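Local coordinates for protein BIFUNCTIONAL PROTEIN Proline utilization A (PutA) (Corynebacterium freiburgense, PDB 5UX5) that catalyses the two-step oxidation of proline to glutamate, combining FAD-dependent proline dehydrogenase and NAD-dependent aldehyde dehydrogenase activities in one polypeptide, at residues 616-621 / 657-662; 667-672 / 677-682. All blocks are in the same frame, centred on the assembly; numbering follows the deposited sequence.

In the fold
Contacts 1 and 2 follow each other along the chain in the Rossmann-type, NAD-binding part of the aldehyde dehydrogenase moiety, their centres about 10 Å apart. Both reach one sheet and both touch the adenosine half of NAD, contact 1 gripping the ribose and contact 2 setting aromatic edges against the adenine and holding a phosphate oxygen. Met659 joins them: its CG lies 3.9 Å from CZ of Phe679, and its CB is 4.0 Å from CZ3 of Trp682. Ile667 CD1 also packs against the backbone O of Met659. Two successive strand-helix pairings thus supply much of the adenosine side of the NAD pocket, with Ser592, Glu651 and Thr675 adding hydrogen bonds.

Contact 1: 616-621 / 657-662; sequences ILKPAP and RLMSHP. With NAD (nicotinamide-adenine-dinucleotide), chain F.
Leu658 and Ile616 meet because each sends a branch straight across the gap: CG of Leu658 stands anti to its backbone N (chi1 177°), while in Ile616 it is CG2 that takes the place opposite the nitrogen. The pairing lays helix 653-659 against strand 614-618, an inner parallel strand of the Rossmann-type sheet in the aldehyde dehydrogenase fold, between strands 580-591 and 644-646. The two side chains cross at a slant and touch branch to branch, Ile616 CG2 against Leu658 CD2 at 3.9 Å and Ile616 CD1 against Leu658 CD1 at 4.0 Å, with no hydrogen bond between the segments. Leu587 and Val589 of strand 580-591, and Val506 and Leu509 of helix 499-511, complete this apolar layer.

Nearer the nucleotide the same interface becomes a binding site. Lys618 leaves the strand toward the helix and then turns aside, its chain bent at chi2 (-94°) and again at chi3. The bend turns CD to the Met659 side chain, and the two chains cross at about a right angle, Met659 CE 3.9 Å from Lys618 CD; it also carries the ammonium group back to the loop that follows the strand. There NZ donates to Pro619 O at 3.1 Å, approaching from above the carbonyl plane, and also to the adenosine ribose of NAD. An internal backbone acceptor thus helps to position the lysine for its ligand. Met659 serves both partners, since CE also lies 3.8 Å from N3A of the adenine. The lysine's bond to the ribose runs from NZ to O3B, 2.8 Å long.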
loop_
_atom_site.group_PDB
_atom_site.type_symbol
_atom_site.label_atom_id
_atom_site.label_comp_id
_atom_site.label_asym_id
_atom_site.label_seq_id
_atom_site.Cartn_x
_atom_site.Cartn_y
_atom_site.Cartn_z
ATOM N N ILE A 616 -25.512 -17.552 4.117
ATOM C CA ILE A 616 -26.264 -16.901 3.050
ATOM C C ILE A 616 -25.574 -15.587 2.721
ATOM O O ILE A 616 -25.364 -14.743 3.604
ATOM C CB ILE A 616 -27.731 -16.672 3.427
ATOM C CG1 ILE A 616 -28.506 -17.983 3.342
ATOM C CG2 ILE A 616 -28.335 -15.669 2.510
ATOM C CD1 ILE A 616 -29.910 -17.899 3.881
ATOM N N LEU A 617 -25.181 -15.439 1.462
ATOM C CA LEU A 617 -24.633 -14.197 0.946
ATOM C C LEU A 617 -25.753 -13.407 0.285
ATOM O O LEU A 617 -26.358 -13.872 -0.697
ATOM C CB LEU A 617 -23.502 -14.470 -0.050
ATOM C CG LEU A 617 -22.987 -13.283 -0.892
ATOM C CD1 LEU A 617 -22.597 -12.102 -0.028
ATOM C CD2 LEU A 617 -21.791 -13.712 -1.742
ATOM N N LYS A 618 -26.020 -12.217 0.818
ATOM C CA LYS A 618 -26.962 -11.285 0.199
ATOM C C LYS A 618 -26.188 -10.035 -0.222
ATOM O O LYS A 618 -25.956 -9.132 0.599
ATOM C CB LYS A 618 -28.105 -10.965 1.172
ATOM C CG LYS A 618 -29.287 -10.227 0.554
ATOM C CD LYS A 618 -29.093 -8.766 0.751
ATOM C CE LYS A 618 -29.625 -7.975 -0.363
ATOM N NZ LYS A 618 -28.878 -6.706 -0.290
ATOM N N PRO A 619 -25.780 -9.919 -1.477
ATOM C CA PRO A 619 -24.897 -8.813 -1.868
ATOM C C PRO A 619 -25.638 -7.512 -2.166
ATOM O O PRO A 619 -26.832 -7.478 -2.500
ATOM C CB PRO A 619 -24.231 -9.340 -3.136
ATOM C CG PRO A 619 -25.149 -10.397 -3.667
ATOM C CD PRO A 619 -26.178 -10.736 -2.628
ATOM N N ALA A 620 -24.888 -6.419 -2.057
ATOM C CA ALA A 620 -25.481 -5.111 -2.317
ATOM C C ALA A 620 -26.001 -5.048 -3.753
ATOM O O ALA A 620 -25.337 -5.526 -4.678
ATOM C CB ALA A 620 -24.470 -3.994 -2.067
ATOM N N PRO A 621 -27.173 -4.466 -3.977
ATOM C CA PRO A 621 -27.792 -4.559 -5.311
ATOM C C PRO A 621 -26.978 -3.928 -6.439
ATOM O O PRO A 621 -27.135 -4.345 -7.589
ATOM C CB PRO A 621 -29.143 -3.863 -5.114
ATOM C CG PRO A 621 -28.965 -3.000 -3.951
ATOM C CD PRO A 621 -27.990 -3.690 -3.039
ATOM N N ARG A 657 -37.624 -10.400 5.641
ATOM C CA ARG A 657 -37.825 -11.761 6.100
ATOM C C ARG A 657 -36.489 -12.482 6.241
ATOM O O ARG A 657 -36.295 -13.267 7.175
ATOM C CB ARG A 657 -38.769 -12.480 5.137
ATOM C CG ARG A 657 -39.098 -13.894 5.467
ATOM C CD ARG A 657 -39.688 -13.999 6.860
ATOM N NE ARG A 657 -39.913 -15.399 7.210
ATOM C CZ ARG A 657 -40.064 -15.859 8.446
ATOM N NH1 ARG A 657 -40.010 -15.039 9.486
ATOM N NH2 ARG A 657 -40.265 -17.153 8.633
ATOM N N LEU A 658 -35.543 -12.221 5.339
ATOM C CA LEU A 658 -34.240 -12.859 5.492
ATOM C C LEU A 658 -33.491 -12.314 6.707
ATOM O O LEU A 658 -32.944 -13.084 7.500
ATOM C CB LEU A 658 -33.402 -12.704 4.227
ATOM C CG LEU A 658 -31.991 -13.288 4.345
ATOM C CD1 LEU A 658 -32.075 -14.714 4.802
ATOM C CD2 LEU A 658 -31.326 -13.259 3.029
ATOM N N MET A 659 -33.453 -10.994 6.884
ATOM C CA MET A 659 -32.646 -10.455 7.974
ATOM C C MET A 659 -33.281 -10.703 9.330
ATOM O O MET A 659 -32.567 -10.743 10.334
ATOM C CB MET A 659 -32.406 -8.959 7.817
ATOM C CG MET A 659 -31.718 -8.584 6.552
ATOM S SD MET A 659 -30.247 -9.549 6.195
ATOM C CE MET A 659 -29.862 -8.908 4.546
ATOM N N SER A 660 -34.607 -10.802 9.401
ATOM C CA SER A 660 -35.271 -11.025 10.682
ATOM C C SER A 660 -35.527 -12.500 10.960
ATOM O O SER A 660 -36.197 -12.828 11.947
ATOM C CB SER A 660 -36.600 -10.260 10.756
ATOM O OG SER A 660 -37.610 -10.872 9.959
ATOM N N HIS A 661 -35.025 -13.389 10.118
ATOM C CA HIS A 661 -35.516 -14.755 10.149
ATOM C C HIS A 661 -35.196 -15.431 11.487
ATOM O O HIS A 661 -34.082 -15.289 12.014
ATOM C CB HIS A 661 -34.945 -15.555 8.982
ATOM C CG HIS A 661 -35.616 -16.870 8.818
ATOM N ND1 HIS A 661 -35.438 -17.910 9.713
ATOM C CD2 HIS A 661 -36.543 -17.288 7.928
ATOM C CE1 HIS A 661 -36.183 -18.932 9.340
ATOM N NE2 HIS A 661 -36.872 -18.577 8.264
ATOM N N PRO A 662 -36.151 -16.153 12.078
ATOM C CA PRO A 662 -35.904 -16.749 13.410
ATOM C C PRO A 662 -34.742 -17.718 13.442
ATOM O O PRO A 662 -34.161 -17.895 14.509
ATOM C CB PRO A 662 -37.213 -17.469 13.735
ATOM C CG PRO A 662 -38.242 -16.835 12.814
ATOM C CD PRO A 662 -37.521 -16.386 11.591
HETATM P PA NAD F . -26.742 -0.208 3.263
HETATM O O1A NAD F . -26.220 0.020 4.724
HETATM O O2A NAD F . -28.138 0.478 3.083
HETATM O O5B NAD F . -26.945 -1.744 2.997
HETATM C C5B NAD F . -25.882 -2.658 2.890
HETATM C C4B NAD F . -26.425 -4.067 2.654
HETATM O O4B NAD F . -27.603 -4.365 3.412
HETATM C C3B NAD F . -26.718 -4.312 1.206
HETATM O O3B NAD F . -26.535 -5.640 0.864
HETATM C C2B NAD F . -28.134 -3.897 1.206
HETATM O O2B NAD F . -28.830 -4.208 0.050
HETATM C C1B NAD F . -28.630 -4.551 2.455
HETATM N N9A NAD F . -29.904 -4.003 2.904
HETATM C C8A NAD F . -30.160 -2.704 3.301
HETATM N N7A NAD F . -31.459 -2.578 3.643
HETATM C C5A NAD F . -32.114 -3.809 3.484
HETATM C C6A NAD F . -33.410 -4.273 3.690
HETATM N N6A NAD F . -34.472 -3.417 4.158
HETATM N N1A NAD F . -33.697 -5.562 3.438
HETATM C C2A NAD F . -32.756 -6.428 2.983
HETATM N N3A NAD F . -31.476 -6.013 2.776
HETATM C C4A NAD F . -31.130 -4.730 3.014
HETATM O O3 NAD F . -25.594 0.347 2.296
HETATM P PN NAD F . -25.733 1.134 0.899
HETATM O O1N NAD F . -27.148 1.526 0.525
HETATM O O2N NAD F . -25.339 0.183 -0.193
HETATM O O5D NAD F . -24.765 2.413 1.032
HETATM C C5D NAD F . -25.041 3.337 2.076
HETATM C C4D NAD F . -23.844 4.057 2.704
HETATM O O4D NAD F . -22.907 3.233 3.357
HETATM C C3D NAD F . -22.984 4.881 1.811
HETATM O O3D NAD F . -23.611 5.973 1.246
HETATM C C2D NAD F . -22.011 5.321 2.833
HETATM O O2D NAD F . -22.409 6.540 3.352
HETATM C C1D NAD F . -21.988 4.191 3.837
#

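Contact 2: 667-672 / 677-682; sequences IILTGA and SLFRGW. With NAD (nicotinamide-adenine-dinucleotide), chain F.
Phe679 projects its ring from helix 673-682 toward strand 666-670, where it meets Leu669 and Ile667. Strand and helix are the first two elements of a beta-alpha-beta crossover that continues into strand 687-691, a unit of the Rossmann-type NAD-binding fold. Leu669 and Phe679 lie aslant to one another, and both leucine methyls take part: Leu669 CD1 is 4.0 Å from Phe679 CE2, and Leu669 CD2 is 4.0 Å from Phe679 CD2. Ile667 adds a looser touch, its CD1 4.3 Å from Phe679 CD2.

With CG anti to the carbonyl carbon (chi1 -69°), the phenyl group extends beyond the leucine until its far end reaches the cofactor. The ring stands almost perpendicular to the adenine and presents its edge to the base's flat face in a T-shaped (edge-to-face) approach, CZ of Phe679 lying 3.5 Å from C4A of NAD. Trp682, one turn further along the helix, approaches from the same side of the base and likewise uses an edge: its CH2 is 3.5 Å from N6A of NAD, which lies in the indole plane. Arg656 makes a cation-pi contact with Trp682.

Where the strand ends, Thr670 and Gly671 lead along the ribose and phosphate to Ala672, the N-cap residue of the helix. A phosphate oxygen of NAD therefore sits at the start of that helix, where the helix dipole would be expected to favour its negative charge. The backbone N of Ala672 donates to O1A of NAD over 2.6 Å, with an N-H...O angle of 178°.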
loop_
_atom_site.group_PDB
_atom_site.type_symbol
_atom_site.label_atom_id
_atom_site.label_comp_id
_atom_site.label_asym_id
_atom_site.label_seq_id
_atom_site.Cartn_x
_atom_site.Cartn_y
_atom_site.Cartn_z
ATOM N N ILE A 667 -25.986 -11.916 11.729
ATOM C CA ILE A 667 -25.810 -11.134 10.518
ATOM C C ILE A 667 -24.435 -10.499 10.592
ATOM O O ILE A 667 -24.080 -9.896 11.617
ATOM C CB ILE A 667 -26.893 -10.057 10.373
ATOM C CG1 ILE A 667 -28.260 -10.703 10.175
ATOM C CG2 ILE A 667 -26.553 -9.118 9.215
ATOM C CD1 ILE A 667 -29.397 -9.717 10.229
ATOM N N ILE A 668 -23.639 -10.701 9.541
ATOM C CA ILE A 668 -22.438 -9.915 9.298
ATOM C C ILE A 668 -22.795 -8.861 8.257
ATOM O O ILE A 668 -23.190 -9.202 7.135
ATOM C CB ILE A 668 -21.278 -10.780 8.806
ATOM C CG1 ILE A 668 -20.967 -11.904 9.795
ATOM C CG2 ILE A 668 -20.082 -9.892 8.579
ATOM C CD1 ILE A 668 -19.973 -12.903 9.246
ATOM N N LEU A 669 -22.716 -7.591 8.645
ATOM C CA LEU A 669 -23.189 -6.467 7.849
ATOM C C LEU A 669 -22.102 -5.419 7.707
ATOM O O LEU A 669 -21.415 -5.098 8.678
ATOM C CB LEU A 669 -24.411 -5.818 8.498
ATOM C CG LEU A 669 -24.857 -4.425 8.067
ATOM C CD1 LEU A 669 -25.393 -4.484 6.668
ATOM C CD2 LEU A 669 -25.911 -3.877 9.038
ATOM N N THR A 670 -21.982 -4.861 6.507
ATOM C CA THR A 670 -21.095 -3.743 6.223
ATOM C C THR A 670 -21.912 -2.708 5.467
ATOM O O THR A 670 -22.335 -2.964 4.344
ATOM C CB THR A 670 -19.888 -4.158 5.384
ATOM O OG1 THR A 670 -19.239 -5.286 5.992
ATOM C CG2 THR A 670 -18.920 -2.986 5.235
ATOM N N GLY A 671 -22.122 -1.555 6.074
ATOM C CA GLY A 671 -22.981 -0.562 5.461
ATOM C C GLY A 671 -23.237 0.596 6.398
ATOM O O GLY A 671 -22.373 0.975 7.194
ATOM N N ALA A 672 -24.425 1.131 6.310
ATOM C CA ALA A 672 -24.741 2.303 7.099
ATOM C C ALA A 672 -25.161 1.910 8.508
ATOM O O ALA A 672 -25.861 0.918 8.714
ATOM C CB ALA A 672 -25.856 3.085 6.415
ATOM N N SER A 677 -29.234 -0.369 12.724
ATOM C CA SER A 677 -30.355 -0.120 13.641
ATOM C C SER A 677 -31.668 -0.615 13.052
ATOM O O SER A 677 -32.529 -1.139 13.776
ATOM C CB SER A 677 -30.470 1.359 14.013
ATOM O OG SER A 677 -29.931 2.193 13.011
ATOM N N LEU A 678 -31.829 -0.477 11.737
ATOM C CA LEU A 678 -33.033 -0.963 11.076
ATOM C C LEU A 678 -33.204 -2.462 11.286
ATOM O O LEU A 678 -34.229 -2.913 11.809
ATOM C CB LEU A 678 -32.951 -0.640 9.587
ATOM C CG LEU A 678 -34.146 -1.062 8.747
ATOM C CD1 LEU A 678 -35.289 -0.115 8.970
ATOM C CD2 LEU A 678 -33.727 -1.090 7.307
ATOM N N PHE A 679 -32.190 -3.247 10.892
ATOM C CA PHE A 679 -32.252 -4.700 11.018
ATOM C C PHE A 679 -32.548 -5.100 12.452
ATOM O O PHE A 679 -33.454 -5.901 12.722
ATOM C CB PHE A 679 -30.927 -5.339 10.573
ATOM C CG PHE A 679 -30.632 -5.243 9.080
ATOM C CD1 PHE A 679 -31.518 -4.643 8.201
ATOM C CD2 PHE A 679 -29.446 -5.766 8.570
ATOM C CE1 PHE A 679 -31.232 -4.578 6.823
ATOM C CE2 PHE A 679 -29.154 -5.713 7.209
ATOM C CZ PHE A 679 -30.048 -5.117 6.328
ATOM N N ARG A 680 -31.802 -4.524 13.394
ATOM C CA ARG A 680 -31.928 -4.945 14.782
ATOM C C ARG A 680 -33.307 -4.597 15.328
ATOM O O ARG A 680 -33.888 -5.374 16.087
ATOM C CB ARG A 680 -30.811 -4.311 15.617
ATOM C CG ARG A 680 -29.389 -4.686 15.213
ATOM C CD ARG A 680 -28.404 -3.968 16.099
ATOM N NE ARG A 680 -28.319 -4.535 17.448
ATOM C CZ ARG A 680 -27.622 -4.002 18.451
ATOM N NH1 ARG A 680 -26.969 -2.859 18.292
ATOM N NH2 ARG A 680 -27.577 -4.615 19.623
ATOM N N GLY A 681 -33.871 -3.463 14.914
ATOM C CA GLY A 681 -35.243 -3.145 15.278
ATOM C C GLY A 681 -36.219 -4.269 14.994
ATOM O O GLY A 681 -37.191 -4.450 15.726
ATOM N N TRP A 682 -36.001 -5.013 13.904
ATOM C CA TRP A 682 -36.873 -6.125 13.529
ATOM C C TRP A 682 -36.698 -7.351 14.412
ATOM O O TRP A 682 -37.565 -8.235 14.392
ATOM C CB TRP A 682 -36.617 -6.571 12.099
ATOM C CG TRP A 682 -36.840 -5.533 11.093
ATOM C CD1 TRP A 682 -37.672 -4.488 11.200
ATOM C CD2 TRP A 682 -36.213 -5.435 9.809
ATOM N NE1 TRP A 682 -37.623 -3.729 10.062
ATOM C CE2 TRP A 682 -36.734 -4.288 9.187
ATOM C CE3 TRP A 682 -35.255 -6.203 9.127
ATOM C CZ2 TRP A 682 -36.334 -3.873 7.916
ATOM C CZ3 TRP A 682 -34.857 -5.802 7.868
ATOM C CH2 TRP A 682 -35.400 -4.641 7.273
HETATM P PA NAD F . -26.742 -0.208 3.263
HETATM O O1A NAD F . -26.220 0.020 4.724
HETATM O O2A NAD F . -28.138 0.478 3.083
HETATM O O5B NAD F . -26.945 -1.744 2.997
HETATM C C5B NAD F . -25.882 -2.658 2.890
HETATM C C4B NAD F . -26.425 -4.067 2.654
HETATM O O4B NAD F . -27.603 -4.365 3.412
HETATM C C3B NAD F . -26.718 -4.312 1.206
HETATM O O3B NAD F . -26.535 -5.640 0.864
HETATM C C2B NAD F . -28.134 -3.897 1.206
HETATM O O2B NAD F . -28.830 -4.208 0.050
HETATM C C1B NAD F . -28.630 -4.551 2.455
HETATM N N9A NAD F . -29.904 -4.003 2.904
HETATM C C8A NAD F . -30.160 -2.704 3.301
HETATM N N7A NAD F . -31.459 -2.578 3.643
HETATM C C5A NAD F . -32.114 -3.809 3.484
HETATM C C6A NAD F . -33.410 -4.273 3.690
HETATM N N6A NAD F . -34.472 -3.417 4.158
HETATM N N1A NAD F . -33.697 -5.562 3.438
HETATM C C2A NAD F . -32.756 -6.428 2.983
HETATM N N3A NAD F . -31.476 -6.013 2.776
HETATM C C4A NAD F . -31.130 -4.730 3.014
HETATM O O3 NAD F . -25.594 0.347 2.296
HETATM P PN NAD F . -25.733 1.134 0.899
HETATM O O1N NAD F . -27.148 1.526 0.525
HETATM O O2N NAD F . -25.339 0.183 -0.193
HETATM O O5D NAD F . -24.765 2.413 1.032
HETATM C C5D NAD F . -25.041 3.337 2.076
HETATM C C4D NAD F . -23.844 4.057 2.704
HETATM O O4D NAD F . -22.907 3.233 3.357
HETATM C C3D NAD F . -22.984 4.881 1.811
HETATM O O3D NAD F . -23.611 5.973 1.246
HETATM C C2D NAD F . -22.011 5.321 2.833
HETATM O O2D NAD F . -22.409 6.540 3.352
HETATM C C1D NAD F . -21.988 4.191 3.837
#